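Local coordinates for protein ditrans,polycis-undecaprenyl-diphosphate synthase ((2E,6E)-farnesyl-diphosphate specific) (Acinetobacter baumannii, PDB 6ACS) that probably condenses isopentenyl diphosphate units stepwise onto farnesyl diphosphate to make undecaprenyl diphosphate, precursor of the lipid carrier for bacterial cell-wall polysaccharides, at residues N96-I102 with E127-I133; Y137-I143 with N195-Q200; A146-V150 with L168-V173; L178-D182 with E240-Q244. One frame throughout, in Å; residues are numbered along the deposited sequence.

Contact 1 (N96-I102 with E127-I133); sequences NIALRFI and EAMTLTI
N96-I102 and E127-I133 carry neighbouring parallel strands of a beta-alpha-beta unit whose connection is helix 110-123, and strand 97-102 lies outermost on its side of the parallel sheet within the chain. A98 and R100 each give and take a backbone bond: A98 N donates to M129 O (2.9 Å) and A98 O accepts from L131 N, while R100 N reaches L131 O and R100 O receives I133 N. I102 N bonds to I133 O at 3.1 Å, and I102 pairs on with V135. One face, formed by I97, L99, F101, M129, L131 and I133, is apolar, which suits a face packed under helices 42-52 and 110-123. There I97 CG2 rests on L131 CB at 3.7 Å, and the F101 ring lies alongside I133, CD2 to CB 3.8 Å; F101 also meets M116 and A119 of helix 110-123, and M129 meets helix 42-52. The other face is more polar. The aliphatic part of R100 passes T132 before its guanidinium pairs with D177, and T132 CG2, anti to its own N, meets I102 CG2 at 3.8 Å. N96 closes a Schellman motif behind helix 71-95; asparagine tolerates the positive phi (59°) needed there. Its backbone O takes A128 N at 3.0 Å, and its side-chain OD1 receives E127 N at 3.3 Å from above the amide plane, 55° out of it.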
loop_
_atom_site.group_PDB
_atom_site.type_symbol
_atom_site.label_atom_id
_atom_site.label_comp_id
_atom_site.label_asym_id
_atom_site.label_seq_id
_atom_site.Cartn_x
_atom_site.Cartn_y
_atom_site.Cartn_z
ATOM N N ASN B 96 -29.687 2.293 -7.331
ATOM C CA ASN B 96 -29.269 3.614 -6.851
ATOM C C ASN B 96 -27.757 3.649 -6.601
ATOM O O ASN B 96 -27.282 4.130 -5.564
ATOM C CB ASN B 96 -30.050 4.020 -5.598
ATOM C CG ASN B 96 -29.994 5.517 -5.331
ATOM O OD1 ASN B 96 -29.763 5.950 -4.201
ATOM N ND2 ASN B 96 -30.201 6.312 -6.373
ATOM N N ILE B 97 -27.004 3.144 -7.581
ATOM C CA ILE B 97 -25.542 3.075 -7.549
ATOM C C ILE B 97 -24.986 4.104 -8.521
ATOM O O ILE B 97 -25.469 4.215 -9.651
ATOM C CB ILE B 97 -25.024 1.687 -7.951
ATOM C CG1 ILE B 97 -25.544 0.614 -7.008
ATOM C CG2 ILE B 97 -23.473 1.669 -7.969
ATOM C CD1 ILE B 97 -25.337 -0.763 -7.559
ATOM N N ALA B 98 -23.981 4.852 -8.081
ATOM C CA ALA B 98 -23.267 5.790 -8.940
ATOM C C ALA B 98 -22.057 5.089 -9.540
ATOM O O ALA B 98 -21.283 4.455 -8.816
ATOM C CB ALA B 98 -22.824 7.021 -8.148
ATOM N N LEU B 99 -21.881 5.227 -10.850
ATOM C CA LEU B 99 -20.740 4.642 -11.540
ATOM C C LEU B 99 -19.614 5.662 -11.668
ATOM O O LEU B 99 -19.851 6.831 -11.995
ATOM C CB LEU B 99 -21.161 4.156 -12.926
ATOM C CG LEU B 99 -20.235 3.222 -13.697
ATOM C CD1 LEU B 99 -19.804 2.050 -12.831
ATOM C CD2 LEU B 99 -20.952 2.737 -14.942
ATOM N N ARG B 100 -18.384 5.206 -11.424
ATOM C CA ARG B 100 -17.202 6.048 -11.535
ATOM C C ARG B 100 -16.091 5.251 -12.205
ATOM O O ARG B 100 -16.069 4.020 -12.141
ATOM C CB ARG B 100 -16.769 6.533 -10.142
ATOM C CG ARG B 100 -15.699 7.596 -10.160
ATOM C CD ARG B 100 -15.280 8.028 -8.754
ATOM N NE ARG B 100 -16.364 8.629 -7.985
ATOM C CZ ARG B 100 -16.181 9.375 -6.898
ATOM N NH1 ARG B 100 -14.952 9.619 -6.459
ATOM N NH2 ARG B 100 -17.226 9.876 -6.251
ATOM N N PHE B 101 -15.174 5.955 -12.870
ATOM C CA PHE B 101 -14.027 5.311 -13.490
ATOM C C PHE B 101 -12.764 6.004 -13.011
ATOM O O PHE B 101 -12.743 7.231 -12.866
ATOM C CB PHE B 101 -14.131 5.358 -15.015
ATOM C CG PHE B 101 -15.387 4.736 -15.531
ATOM C CD1 PHE B 101 -16.531 5.504 -15.694
ATOM C CD2 PHE B 101 -15.445 3.369 -15.780
ATOM C CE1 PHE B 101 -17.713 4.930 -16.143
ATOM C CE2 PHE B 101 -16.632 2.778 -16.233
ATOM C CZ PHE B 101 -17.759 3.564 -16.410
ATOM N N ILE B 102 -11.732 5.214 -12.710
ATOM C CA ILE B 102 -10.434 5.794 -12.373
ATOM C C ILE B 102 -9.385 5.216 -13.306
ATOM O O ILE B 102 -9.537 4.112 -13.842
ATOM C CB ILE B 102 -10.017 5.562 -10.908
ATOM C CG1 ILE B 102 -10.006 4.062 -10.615
ATOM C CG2 ILE B 102 -10.951 6.340 -9.958
ATOM C CD1 ILE B 102 -9.597 3.725 -9.171
ATOM N N GLU B 127 -27.150 7.813 -4.869
ATOM C CA GLU B 127 -26.420 8.125 -3.651
ATOM C C GLU B 127 -26.283 6.959 -2.677
ATOM O O GLU B 127 -25.788 7.168 -1.566
ATOM C CB GLU B 127 -27.098 9.312 -2.961
ATOM C CG GLU B 127 -28.575 9.072 -2.679
ATOM C CD GLU B 127 -28.821 8.482 -1.300
ATOM O OE1 GLU B 127 -27.924 8.595 -0.435
ATOM O OE2 GLU B 127 -29.903 7.890 -1.087
ATOM N N ALA B 128 -26.664 5.732 -3.044
ATOM C CA ALA B 128 -26.550 4.673 -2.046
ATOM C C ALA B 128 -25.177 4.016 -2.015
ATOM O O ALA B 128 -24.728 3.589 -0.944
ATOM C CB ALA B 128 -27.598 3.586 -2.292
ATOM N N MET B 129 -24.500 3.934 -3.152
ATOM C CA MET B 129 -23.192 3.294 -3.212
ATOM C C MET B 129 -22.504 3.800 -4.463
ATOM O O MET B 129 -23.172 4.199 -5.416
ATOM C CB MET B 129 -23.294 1.768 -3.243
ATOM C CG MET B 129 -21.952 1.071 -3.111
ATOM S SD MET B 129 -22.093 -0.728 -3.140
ATOM C CE MET B 129 -22.252 -1.052 -4.894
ATOM N N THR B 130 -21.175 3.833 -4.433
ATOM C CA THR B 130 -20.376 4.135 -5.609
ATOM C C THR B 130 -19.645 2.877 -6.054
ATOM O O THR B 130 -18.918 2.261 -5.264
ATOM C CB THR B 130 -19.384 5.258 -5.332
ATOM O OG1 THR B 130 -20.113 6.451 -5.038
ATOM C CG2 THR B 130 -18.482 5.483 -6.550
ATOM N N LEU B 131 -19.840 2.505 -7.311
ATOM C CA LEU B 131 -19.097 1.438 -7.957
ATOM C C LEU B 131 -18.057 2.076 -8.877
ATOM O O LEU B 131 -18.411 2.795 -9.816
ATOM C CB LEU B 131 -20.036 0.523 -8.747
ATOM C CG LEU B 131 -19.359 -0.521 -9.652
ATOM C CD1 LEU B 131 -18.528 -1.483 -8.823
ATOM C CD2 LEU B 131 -20.401 -1.293 -10.456
ATOM N N THR B 132 -16.784 1.844 -8.589
ATOM C CA THR B 132 -15.699 2.402 -9.387
ATOM C C THR B 132 -15.010 1.291 -10.162
ATOM O O THR B 132 -14.620 0.268 -9.582
ATOM C CB THR B 132 -14.688 3.133 -8.504
ATOM O OG1 THR B 132 -15.351 4.222 -7.842
ATOM C CG2 THR B 132 -13.535 3.685 -9.365
ATOM N N ILE B 133 -14.869 1.496 -11.472
ATOM C CA ILE B 133 -14.152 0.587 -12.360
ATOM C C ILE B 133 -12.819 1.237 -12.707
ATOM O O ILE B 133 -12.772 2.362 -13.231
ATOM C CB ILE B 133 -14.958 0.279 -13.637
ATOM C CG1 ILE B 133 -16.408 -0.099 -13.305
ATOM C CG2 ILE B 133 -14.232 -0.762 -14.478
ATOM C CD1 ILE B 133 -16.572 -1.292 -12.417
#

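Contact 2 (Y137-I143 with N195-Q200); sequences YGGMWDI and NFLLWQ
N195 accepts two NH groups at the N terminus of helix 139-155, just after N-cap G138: its backbone O takes G139 N at 2.8 Å, and its OD1 takes M140 N, also at 2.8 Å, in the carbonyl plane on a lone pair. With chi1 at -169° the amide swings beside its own carbonyl, so both acceptors face the helix start. Having no side chain, G139 lets the loop come close, its CA 4.8 Å from the CA of F196. D142 OD2 makes a second firm point. It takes Y137 OH (2.7 Å) on its anti lone pair and Q200 NE2 (2.8 Å) on its syn side, which tethers the tyrosine hydroxyl and the glutamine amide to one oxygen; L197 CD2 lies 3.5 Å from Y137 OH. Elsewhere the fit is looser and partly bridged by water. I143 CD1 stays 4.2 Å from L198 CB, one water bridges G139 O, W199 N and Q200 OE1, and another links W141 N to N195 ND2. L198 also neighbours I193, a predicted substrate-binding residue. Around this joint, F196 stacks on F60 and touches strand 12-17, L197 packs on I102 of strand 97-102, and I143 meets I143 of the second subunit.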
loop_
_atom_site.group_PDB
_atom_site.type_symbol
_atom_site.label_atom_id
_atom_site.label_comp_id
_atom_site.label_asym_id
_atom_site.label_seq_id
_atom_site.Cartn_x
_atom_site.Cartn_y
_atom_site.Cartn_z
ATOM N N TYR B 137 -5.484 1.805 -15.119
ATOM C CA TYR B 137 -5.172 2.342 -13.806
ATOM C C TYR B 137 -3.952 1.640 -13.218
ATOM O O TYR B 137 -3.778 0.431 -13.392
ATOM C CB TYR B 137 -6.373 2.164 -12.855
ATOM C CG TYR B 137 -6.036 2.637 -11.472
ATOM C CD1 TYR B 137 -6.223 3.962 -11.121
ATOM C CD2 TYR B 137 -5.504 1.763 -10.524
ATOM C CE1 TYR B 137 -5.875 4.428 -9.863
ATOM C CE2 TYR B 137 -5.146 2.211 -9.262
ATOM C CZ TYR B 137 -5.324 3.545 -8.940
ATOM O OH TYR B 137 -4.973 3.987 -7.693
ATOM N N GLY B 138 -3.140 2.391 -12.487
ATOM C CA GLY B 138 -2.163 1.808 -11.576
ATOM C C GLY B 138 -1.992 2.728 -10.387
ATOM O O GLY B 138 -2.150 3.943 -10.506
ATOM N N GLY B 139 -1.661 2.150 -9.228
ATOM C CA GLY B 139 -1.519 2.980 -8.037
ATOM C C GLY B 139 -0.362 3.956 -8.137
ATOM O O GLY B 139 -0.437 5.097 -7.665
ATOM N N MET B 140 0.739 3.514 -8.730
ATOM C CA MET B 140 1.847 4.427 -8.952
ATOM C C MET B 140 1.463 5.527 -9.925
ATOM O O MET B 140 1.822 6.691 -9.707
ATOM C CB MET B 140 3.065 3.664 -9.464
ATOM C CG MET B 140 3.703 2.803 -8.374
ATOM S SD MET B 140 5.205 1.949 -8.967
ATOM C CE MET B 140 4.521 0.636 -9.954
ATOM N N TRP B 141 0.776 5.170 -11.019
ATOM C CA TRP B 141 0.312 6.185 -11.959
ATOM C C TRP B 141 -0.538 7.220 -11.239
ATOM O O TRP B 141 -0.381 8.418 -11.462
ATOM C CB TRP B 141 -0.496 5.552 -13.103
ATOM C CG TRP B 141 -1.251 6.619 -13.864
ATOM C CD1 TRP B 141 -0.782 7.373 -14.899
ATOM C CD2 TRP B 141 -2.572 7.099 -13.583
ATOM N NE1 TRP B 141 -1.743 8.286 -15.295
ATOM C CE2 TRP B 141 -2.848 8.134 -14.501
ATOM C CE3 TRP B 141 -3.559 6.740 -12.655
ATOM C CZ2 TRP B 141 -4.052 8.830 -14.499
ATOM C CZ3 TRP B 141 -4.764 7.439 -12.656
ATOM C CH2 TRP B 141 -4.998 8.463 -13.580
ATOM N N ASP B 142 -1.448 6.753 -10.381
ATOM C CA ASP B 142 -2.375 7.615 -9.639
ATOM C C ASP B 142 -1.603 8.610 -8.780
ATOM O O ASP B 142 -1.864 9.824 -8.804
ATOM C CB ASP B 142 -3.273 6.684 -8.791
ATOM C CG ASP B 142 -4.456 7.374 -8.092
ATOM O OD1 ASP B 142 -4.681 8.594 -8.236
ATOM O OD2 ASP B 142 -5.207 6.632 -7.391
ATOM N N ILE B 143 -0.611 8.100 -8.043
ATOM C CA ILE B 143 0.206 8.928 -7.170
ATOM C C ILE B 143 1.028 9.932 -7.974
ATOM O O ILE B 143 1.102 11.119 -7.623
ATOM C CB ILE B 143 1.081 8.010 -6.302
ATOM C CG1 ILE B 143 0.213 7.370 -5.204
ATOM C CG2 ILE B 143 2.281 8.760 -5.712
ATOM C CD1 ILE B 143 0.818 6.108 -4.596
ATOM N N ASN B 195 0.229 -3.147 -7.507
ATOM C CA ASN B 195 0.129 -1.777 -8.010
ATOM C C ASN B 195 -1.329 -1.364 -8.224
ATOM O O ASN B 195 -1.669 -0.662 -9.182
ATOM C CB ASN B 195 0.925 -1.621 -9.305
ATOM C CG ASN B 195 1.078 -0.171 -9.717
ATOM O OD1 ASN B 195 1.156 0.718 -8.870
ATOM N ND2 ASN B 195 1.081 0.074 -11.018
ATOM N N PHE B 196 -2.196 -1.762 -7.302
ATOM C CA PHE B 196 -3.573 -1.299 -7.391
ATOM C C PHE B 196 -3.614 -0.072 -6.481
ATOM O O PHE B 196 -2.730 0.781 -6.596
ATOM C CB PHE B 196 -4.531 -2.471 -7.068
ATOM C CG PHE B 196 -6.019 -2.153 -7.172
ATOM C CD1 PHE B 196 -6.524 -1.345 -8.171
ATOM C CD2 PHE B 196 -6.913 -2.811 -6.344
ATOM C CE1 PHE B 196 -7.892 -1.083 -8.253
ATOM C CE2 PHE B 196 -8.297 -2.586 -6.440
ATOM C CZ PHE B 196 -8.783 -1.723 -7.389
ATOM N N LEU B 197 -4.560 0.021 -5.557
ATOM C CA LEU B 197 -4.834 1.217 -4.733
ATOM C C LEU B 197 -3.868 1.446 -3.562
ATOM O O LEU B 197 -4.245 1.380 -2.387
ATOM C CB LEU B 197 -6.239 1.095 -4.190
ATOM C CG LEU B 197 -7.360 1.012 -5.206
ATOM C CD1 LEU B 197 -8.667 0.679 -4.464
ATOM C CD2 LEU B 197 -7.464 2.347 -5.917
ATOM N N LEU B 198 -2.633 1.818 -3.887
ATOM C CA LEU B 198 -1.580 1.884 -2.868
ATOM C C LEU B 198 -1.872 2.940 -1.801
ATOM O O LEU B 198 -1.816 2.661 -0.593
ATOM C CB LEU B 198 -0.242 2.191 -3.544
ATOM C CG LEU B 198 0.136 1.223 -4.660
ATOM C CD1 LEU B 198 1.419 1.718 -5.346
ATOM C CD2 LEU B 198 0.297 -0.221 -4.151
ATOM N N TRP B 199 -2.170 4.166 -2.225
ATOM C CA TRP B 199 -2.486 5.217 -1.260
ATOM C C TRP B 199 -3.762 4.885 -0.495
ATOM O O TRP B 199 -3.811 4.994 0.739
ATOM C CB TRP B 199 -2.612 6.557 -1.997
ATOM C CG TRP B 199 -2.932 7.748 -1.126
ATOM C CD1 TRP B 199 -4.178 8.154 -0.702
ATOM C CD2 TRP B 199 -2.001 8.699 -0.600
ATOM N NE1 TRP B 199 -4.067 9.294 0.074
ATOM C CE2 TRP B 199 -2.740 9.651 0.137
ATOM C CE3 TRP B 199 -0.607 8.843 -0.688
ATOM C CZ2 TRP B 199 -2.133 10.722 0.784
ATOM C CZ3 TRP B 199 -0.022 9.914 -0.047
ATOM C CH2 TRP B 199 -0.771 10.825 0.680
ATOM N N GLN B 200 -4.809 4.472 -1.221
ATOM C CA GLN B 200 -6.143 4.349 -0.651
ATOM C C GLN B 200 -6.288 3.116 0.229
ATOM O O GLN B 200 -7.191 3.073 1.073
ATOM C CB GLN B 200 -7.183 4.292 -1.774
ATOM C CG GLN B 200 -7.171 5.526 -2.719
ATOM C CD GLN B 200 -6.250 5.395 -3.937
ATOM O OE1 GLN B 200 -5.268 4.656 -3.931
ATOM N NE2 GLN B 200 -6.573 6.133 -4.987
HETATM O O HOH W 1 -1.160 -1.447 -13.051
HETATM O O HOH W 2 -2.577 4.752 -5.194
HETATM O O HOH W 3 1.190 2.606 -12.504
#

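Contact 3 (A146-V150 with L168-V173); sequences AAKQV and LFAKYV
A146 and Y172 bring the two backbones nearest, their CA atoms 4.8 Å apart. A146-V150 is a regular stretch inside helix 139-155, whereas L168-V173 begins in helix 166-170 and includes a type I turn from A170 to V173, with Y172 N bonded back to F169 O. The two stretches run in roughly opposite senses and share no hydrogen bond, so apolar side chains hold them together. The small A146 suits the closest point: its CB fits among F169 CZ (3.6 Å), Y172 CB (3.6 Å) and V173 CG2 (4.0 Å). One turn on, V150 presents CG2, the branch anti to its carbonyl carbon, over one face of the Y172 ring. This is a CH-pi contact, 3.5 Å from the ring centroid and 19° off the normal, with the methyl displaced toward the rim. Helix 139-155 and the short helix 166-170 pack together here beside the subunit interface, where F169 touches A147 of the second subunit and A147 touches its F169. Within the chain the F169 ring is directed to the helix by a CG anti to the backbone N (chi1 -175°); its CE1 lies 3.5 Å from A147 N and 4.0 Å from A147 CB, and another part of the ring meets W199. At the opposite flank of A146-V150, Q149 OE1 comes up at the edge of the Y172 ring, near its plane, 3.7 Å from CD2. Its amide stands almost upright to the ring, the planes 81° apart, while its NE2 is held by N145 OD1.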
loop_
_atom_site.group_PDB
_atom_site.type_symbol
_atom_site.label_atom_id
_atom_site.label_comp_id
_atom_site.label_asym_id
_atom_site.label_seq_id
_atom_site.Cartn_x
_atom_site.Cartn_y
_atom_site.Cartn_z
ATOM N N ALA B 146 -1.222 12.668 -9.288
ATOM C CA ALA B 146 -1.461 13.648 -8.230
ATOM C C ALA B 146 -0.259 14.592 -8.080
ATOM O O ALA B 146 -0.412 15.818 -7.960
ATOM C CB ALA B 146 -1.753 12.922 -6.908
ATOM N N ALA B 147 0.951 14.028 -8.087
ATOM C CA ALA B 147 2.155 14.856 -7.952
ATOM C C ALA B 147 2.292 15.834 -9.111
ATOM O O ALA B 147 2.708 16.991 -8.923
ATOM C CB ALA B 147 3.394 13.959 -7.854
ATOM N N LYS B 148 1.936 15.386 -10.316
ATOM C CA LYS B 148 1.973 16.249 -11.489
ATOM C C LYS B 148 1.000 17.406 -11.337
ATOM O O LYS B 148 1.334 18.548 -11.640
ATOM C CB LYS B 148 1.647 15.442 -12.748
ATOM C CG LYS B 148 1.547 16.298 -14.004
ATOM C CD LYS B 148 1.367 15.434 -15.276
ATOM C CE LYS B 148 -0.039 14.896 -15.415
ATOM N NZ LYS B 148 -0.268 14.428 -16.816
ATOM N N GLN B 149 -0.227 17.120 -10.890
ATOM C CA GLN B 149 -1.205 18.190 -10.739
ATOM C C GLN B 149 -0.761 19.214 -9.701
ATOM O O GLN B 149 -0.914 20.432 -9.900
ATOM C CB GLN B 149 -2.553 17.603 -10.339
ATOM C CG GLN B 149 -3.210 16.760 -11.395
ATOM C CD GLN B 149 -4.514 16.204 -10.874
ATOM O OE1 GLN B 149 -5.387 16.961 -10.462
ATOM N NE2 GLN B 149 -4.629 14.882 -10.828
ATOM N N VAL B 150 -0.221 18.738 -8.581
ATOM C CA VAL B 150 0.286 19.646 -7.551
ATOM C C VAL B 150 1.426 20.499 -8.099
ATOM O O VAL B 150 1.466 21.726 -7.907
ATOM C CB VAL B 150 0.742 18.837 -6.325
ATOM C CG1 VAL B 150 1.504 19.724 -5.369
ATOM C CG2 VAL B 150 -0.478 18.251 -5.635
ATOM N N LEU B 168 -2.582 18.052 1.990
ATOM C CA LEU B 168 -2.755 18.743 0.719
ATOM C C LEU B 168 -2.697 17.757 -0.450
ATOM O O LEU B 168 -3.530 17.807 -1.366
ATOM C CB LEU B 168 -1.700 19.853 0.597
ATOM C CG LEU B 168 -1.859 20.805 -0.603
ATOM C CD1 LEU B 168 -1.279 22.198 -0.293
ATOM C CD2 LEU B 168 -1.177 20.232 -1.857
ATOM N N PHE B 169 -1.712 16.866 -0.433
ATOM C CA PHE B 169 -1.519 15.919 -1.526
ATOM C C PHE B 169 -2.714 14.996 -1.685
ATOM O O PHE B 169 -3.108 14.672 -2.810
ATOM C CB PHE B 169 -0.248 15.103 -1.271
ATOM C CG PHE B 169 0.110 14.175 -2.400
ATOM C CD1 PHE B 169 0.758 14.652 -3.530
ATOM C CD2 PHE B 169 -0.200 12.824 -2.322
ATOM C CE1 PHE B 169 1.091 13.783 -4.569
ATOM C CE2 PHE B 169 0.123 11.962 -3.339
ATOM C CZ PHE B 169 0.781 12.437 -4.467
ATOM N N ALA B 170 -3.335 14.605 -0.568
ATOM C CA ALA B 170 -4.413 13.628 -0.615
ATOM C C ALA B 170 -5.570 14.074 -1.505
ATOM O O ALA B 170 -6.282 13.226 -2.072
ATOM C CB ALA B 170 -4.898 13.349 0.815
ATOM N N LYS B 171 -5.772 15.391 -1.651
ATOM C CA LYS B 171 -6.909 15.895 -2.413
ATOM C C LYS B 171 -6.745 15.707 -3.914
ATOM O O LYS B 171 -7.692 15.970 -4.657
ATOM C CB LYS B 171 -7.165 17.370 -2.095
ATOM C CG LYS B 171 -7.507 17.638 -0.630
ATOM C CD LYS B 171 -8.795 16.915 -0.251
ATOM C CE LYS B 171 -9.289 17.319 1.124
ATOM N NZ LYS B 171 -10.339 16.392 1.623
ATOM N N TYR B 172 -5.583 15.255 -4.368
ATOM C CA TYR B 172 -5.317 15.044 -5.784
ATOM C C TYR B 172 -5.282 13.570 -6.176
ATOM O O TYR B 172 -5.173 13.257 -7.369
ATOM C CB TYR B 172 -3.980 15.690 -6.152
ATOM C CG TYR B 172 -3.994 17.197 -6.019
ATOM C CD1 TYR B 172 -3.712 17.815 -4.805
ATOM C CD2 TYR B 172 -4.279 18.002 -7.120
ATOM C CE1 TYR B 172 -3.707 19.210 -4.682
ATOM C CE2 TYR B 172 -4.273 19.397 -7.010
ATOM C CZ TYR B 172 -3.980 19.989 -5.790
ATOM O OH TYR B 172 -3.973 21.367 -5.659
ATOM N N VAL B 173 -5.383 12.678 -5.218
ATOM C CA VAL B 173 -5.358 11.229 -5.425
ATOM C C VAL B 173 -6.771 10.759 -5.724
ATOM O O VAL B 173 -7.734 11.287 -5.162
ATOM C CB VAL B 173 -4.807 10.519 -4.174
ATOM C CG1 VAL B 173 -4.721 8.976 -4.419
ATOM C CG2 VAL B 173 -3.425 11.091 -3.796
#

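Contact 4 (L178-D182 with E240-Q244); sequences LPAVD and EQIQQ
D182 and Q241 meet because both side chains have CG anti to the carbonyl carbon (chi1 -64° and -80°) and the glutamine then runs out straight, carrying its amide from the helix to the carboxylate. Q241 NE2 donates to D182 OD1 in the plane of its own amide, yet arrives from well above the carboxylate plane, 61° out of it. The modelled length from NE2 to OD1, 2.5 Å, is unusually short and its exact value is doubtful. T238 N donates to Q241 OE1, which settles which end of the amide faces D182, and Q11 N donates to D182 OD2. The contact sets helix 239-252, near the C terminus, against the extended loop that leads into strand 183-186. P179 and A180 have no long side chains to hold the helix off, so A180 N can point at the E240 carboxylate; OE2 lies 2.9 Å from it in a nearly straight bond, though the placing of that oxygen is less sure. Water also takes part: one molecule lies 2.9 Å from D182 O and accepts a weak bond from Q241 NE2. E205, a predicted magnesium ligand, has its side chain about 6 Å from that of Q241, and Q241 also packs on R192 of the second subunit.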
loop_
_atom_site.group_PDB
_atom_site.type_symbol
_atom_site.label_atom_id
_atom_site.label_comp_id
_atom_site.label_asym_id
_atom_site.label_seq_id
_atom_site.Cartn_x
_atom_site.Cartn_y
_atom_site.Cartn_z
ATOM N N LEU B 178 -14.256 9.538 -1.150
ATOM C CA LEU B 178 -14.856 8.315 -0.637
ATOM C C LEU B 178 -14.080 7.840 0.581
ATOM O O LEU B 178 -12.935 8.256 0.796
ATOM C CB LEU B 178 -14.861 7.221 -1.714
ATOM C CG LEU B 178 -15.659 7.524 -2.985
ATOM C CD1 LEU B 178 -15.508 6.379 -3.982
ATOM C CD2 LEU B 178 -17.138 7.763 -2.668
ATOM N N PRO B 179 -14.666 6.975 1.413
ATOM C CA PRO B 179 -13.904 6.417 2.542
ATOM C C PRO B 179 -12.665 5.690 2.047
ATOM O O PRO B 179 -12.640 5.176 0.931
ATOM C CB PRO B 179 -14.891 5.431 3.187
ATOM C CG PRO B 179 -16.240 5.873 2.737
ATOM C CD PRO B 179 -16.039 6.448 1.355
ATOM N N ALA B 180 -11.632 5.631 2.898
ATOM C CA ALA B 180 -10.456 4.838 2.556
ATOM C C ALA B 180 -10.858 3.376 2.448
ATOM O O ALA B 180 -11.827 2.945 3.064
ATOM C CB ALA B 180 -9.343 4.994 3.595
ATOM N N VAL B 181 -10.110 2.624 1.649
ATOM C CA VAL B 181 -10.401 1.202 1.456
ATOM C C VAL B 181 -10.183 0.463 2.769
ATOM O O VAL B 181 -9.108 0.543 3.378
ATOM C CB VAL B 181 -9.533 0.605 0.335
ATOM C CG1 VAL B 181 -9.753 -0.933 0.233
ATOM C CG2 VAL B 181 -9.845 1.279 -1.006
ATOM N N ASP B 182 -11.221 -0.244 3.223
ATOM C CA ASP B 182 -11.174 -1.033 4.451
ATOM C C ASP B 182 -10.814 -2.476 4.198
ATOM O O ASP B 182 -10.214 -3.137 5.071
ATOM C CB ASP B 182 -12.542 -1.044 5.138
ATOM C CG ASP B 182 -12.971 0.295 5.591
ATOM O OD1 ASP B 182 -12.160 1.011 6.216
ATOM O OD2 ASP B 182 -14.130 0.630 5.327
ATOM N N GLU B 240 -9.333 6.207 10.885
ATOM C CA GLU B 240 -10.309 6.809 9.990
ATOM C C GLU B 240 -11.652 6.103 10.091
ATOM O O GLU B 240 -12.700 6.744 9.982
ATOM C CB GLU B 240 -9.819 6.789 8.548
ATOM C CG GLU B 240 -10.826 7.458 7.631
ATOM C CD GLU B 240 -10.573 7.196 6.174
ATOM O OE1 GLU B 240 -9.384 7.161 5.787
ATOM O OE2 GLU B 240 -11.567 7.035 5.422
ATOM N N GLN B 241 -11.645 4.780 10.282
ATOM C CA GLN B 241 -12.905 4.071 10.482
ATOM C C GLN B 241 -13.629 4.578 11.721
ATOM O O GLN B 241 -14.851 4.779 11.701
ATOM C CB GLN B 241 -12.653 2.569 10.598
ATOM C CG GLN B 241 -12.450 1.868 9.280
ATOM C CD GLN B 241 -11.871 0.475 9.462
ATOM O OE1 GLN B 241 -11.579 0.061 10.582
ATOM N NE2 GLN B 241 -11.688 -0.244 8.361
ATOM N N ILE B 242 -12.893 4.783 12.813
ATOM C CA ILE B 242 -13.511 5.244 14.052
ATOM C C ILE B 242 -14.122 6.627 13.852
ATOM O O ILE B 242 -15.247 6.900 14.302
ATOM C CB ILE B 242 -12.478 5.223 15.194
ATOM C CG1 ILE B 242 -12.085 3.772 15.519
ATOM C CG2 ILE B 242 -13.017 5.943 16.423
ATOM C CD1 ILE B 242 -10.861 3.639 16.392
ATOM N N GLN B 243 -13.413 7.508 13.137
ATOM C CA GLN B 243 -13.962 8.842 12.894
ATOM C C GLN B 243 -15.149 8.799 11.930
ATOM O O GLN B 243 -16.118 9.553 12.096
ATOM C CB GLN B 243 -12.869 9.776 12.378
ATOM C CG GLN B 243 -11.714 9.987 13.360
ATOM C CD GLN B 243 -12.176 10.280 14.792
ATOM O OE1 GLN B 243 -11.613 9.749 15.753
ATOM N NE2 GLN B 243 -13.190 11.134 14.938
ATOM N N GLN B 244 -15.095 7.928 10.918
ATOM C CA GLN B 244 -16.230 7.747 10.019
ATOM C C GLN B 244 -17.465 7.301 10.781
ATOM O O GLN B 244 -18.576 7.768 10.509
ATOM C CB GLN B 244 -15.903 6.716 8.940
ATOM C CG GLN B 244 -14.955 7.173 7.863
ATOM C CD GLN B 244 -14.393 6.003 7.080
ATOM O OE1 GLN B 244 -14.708 4.844 7.358
ATOM N NE2 GLN B 244 -13.550 6.299 6.101
HETATM O O HOH W 4 -12.654 3.488 5.647
HETATM O O HOH W 5 -9.242 -1.921 7.575
#

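From the N terminus, contact 1 comes first and closes the loop that contains helix 110-123, pairing two strands of the sheet. Strand 129-134 then leads into helix 139-155, where contact 2 opens; it closes only at 195-200, and contact 3, on the same helix, opens and closes within that span. Contact 4 starts at 178-182, also before contact 2 has closed, and ends at 240-244, so contacts 2 and 4 cross. Contact 1 touches contact 2 where I102 packs on Y137, and contact 4 where T130 packs on L178. Sheet, subunit-interface helices and the C-terminal helix are thereby tied together, contacts 2 and 4 using the loops after and before strand 183-186.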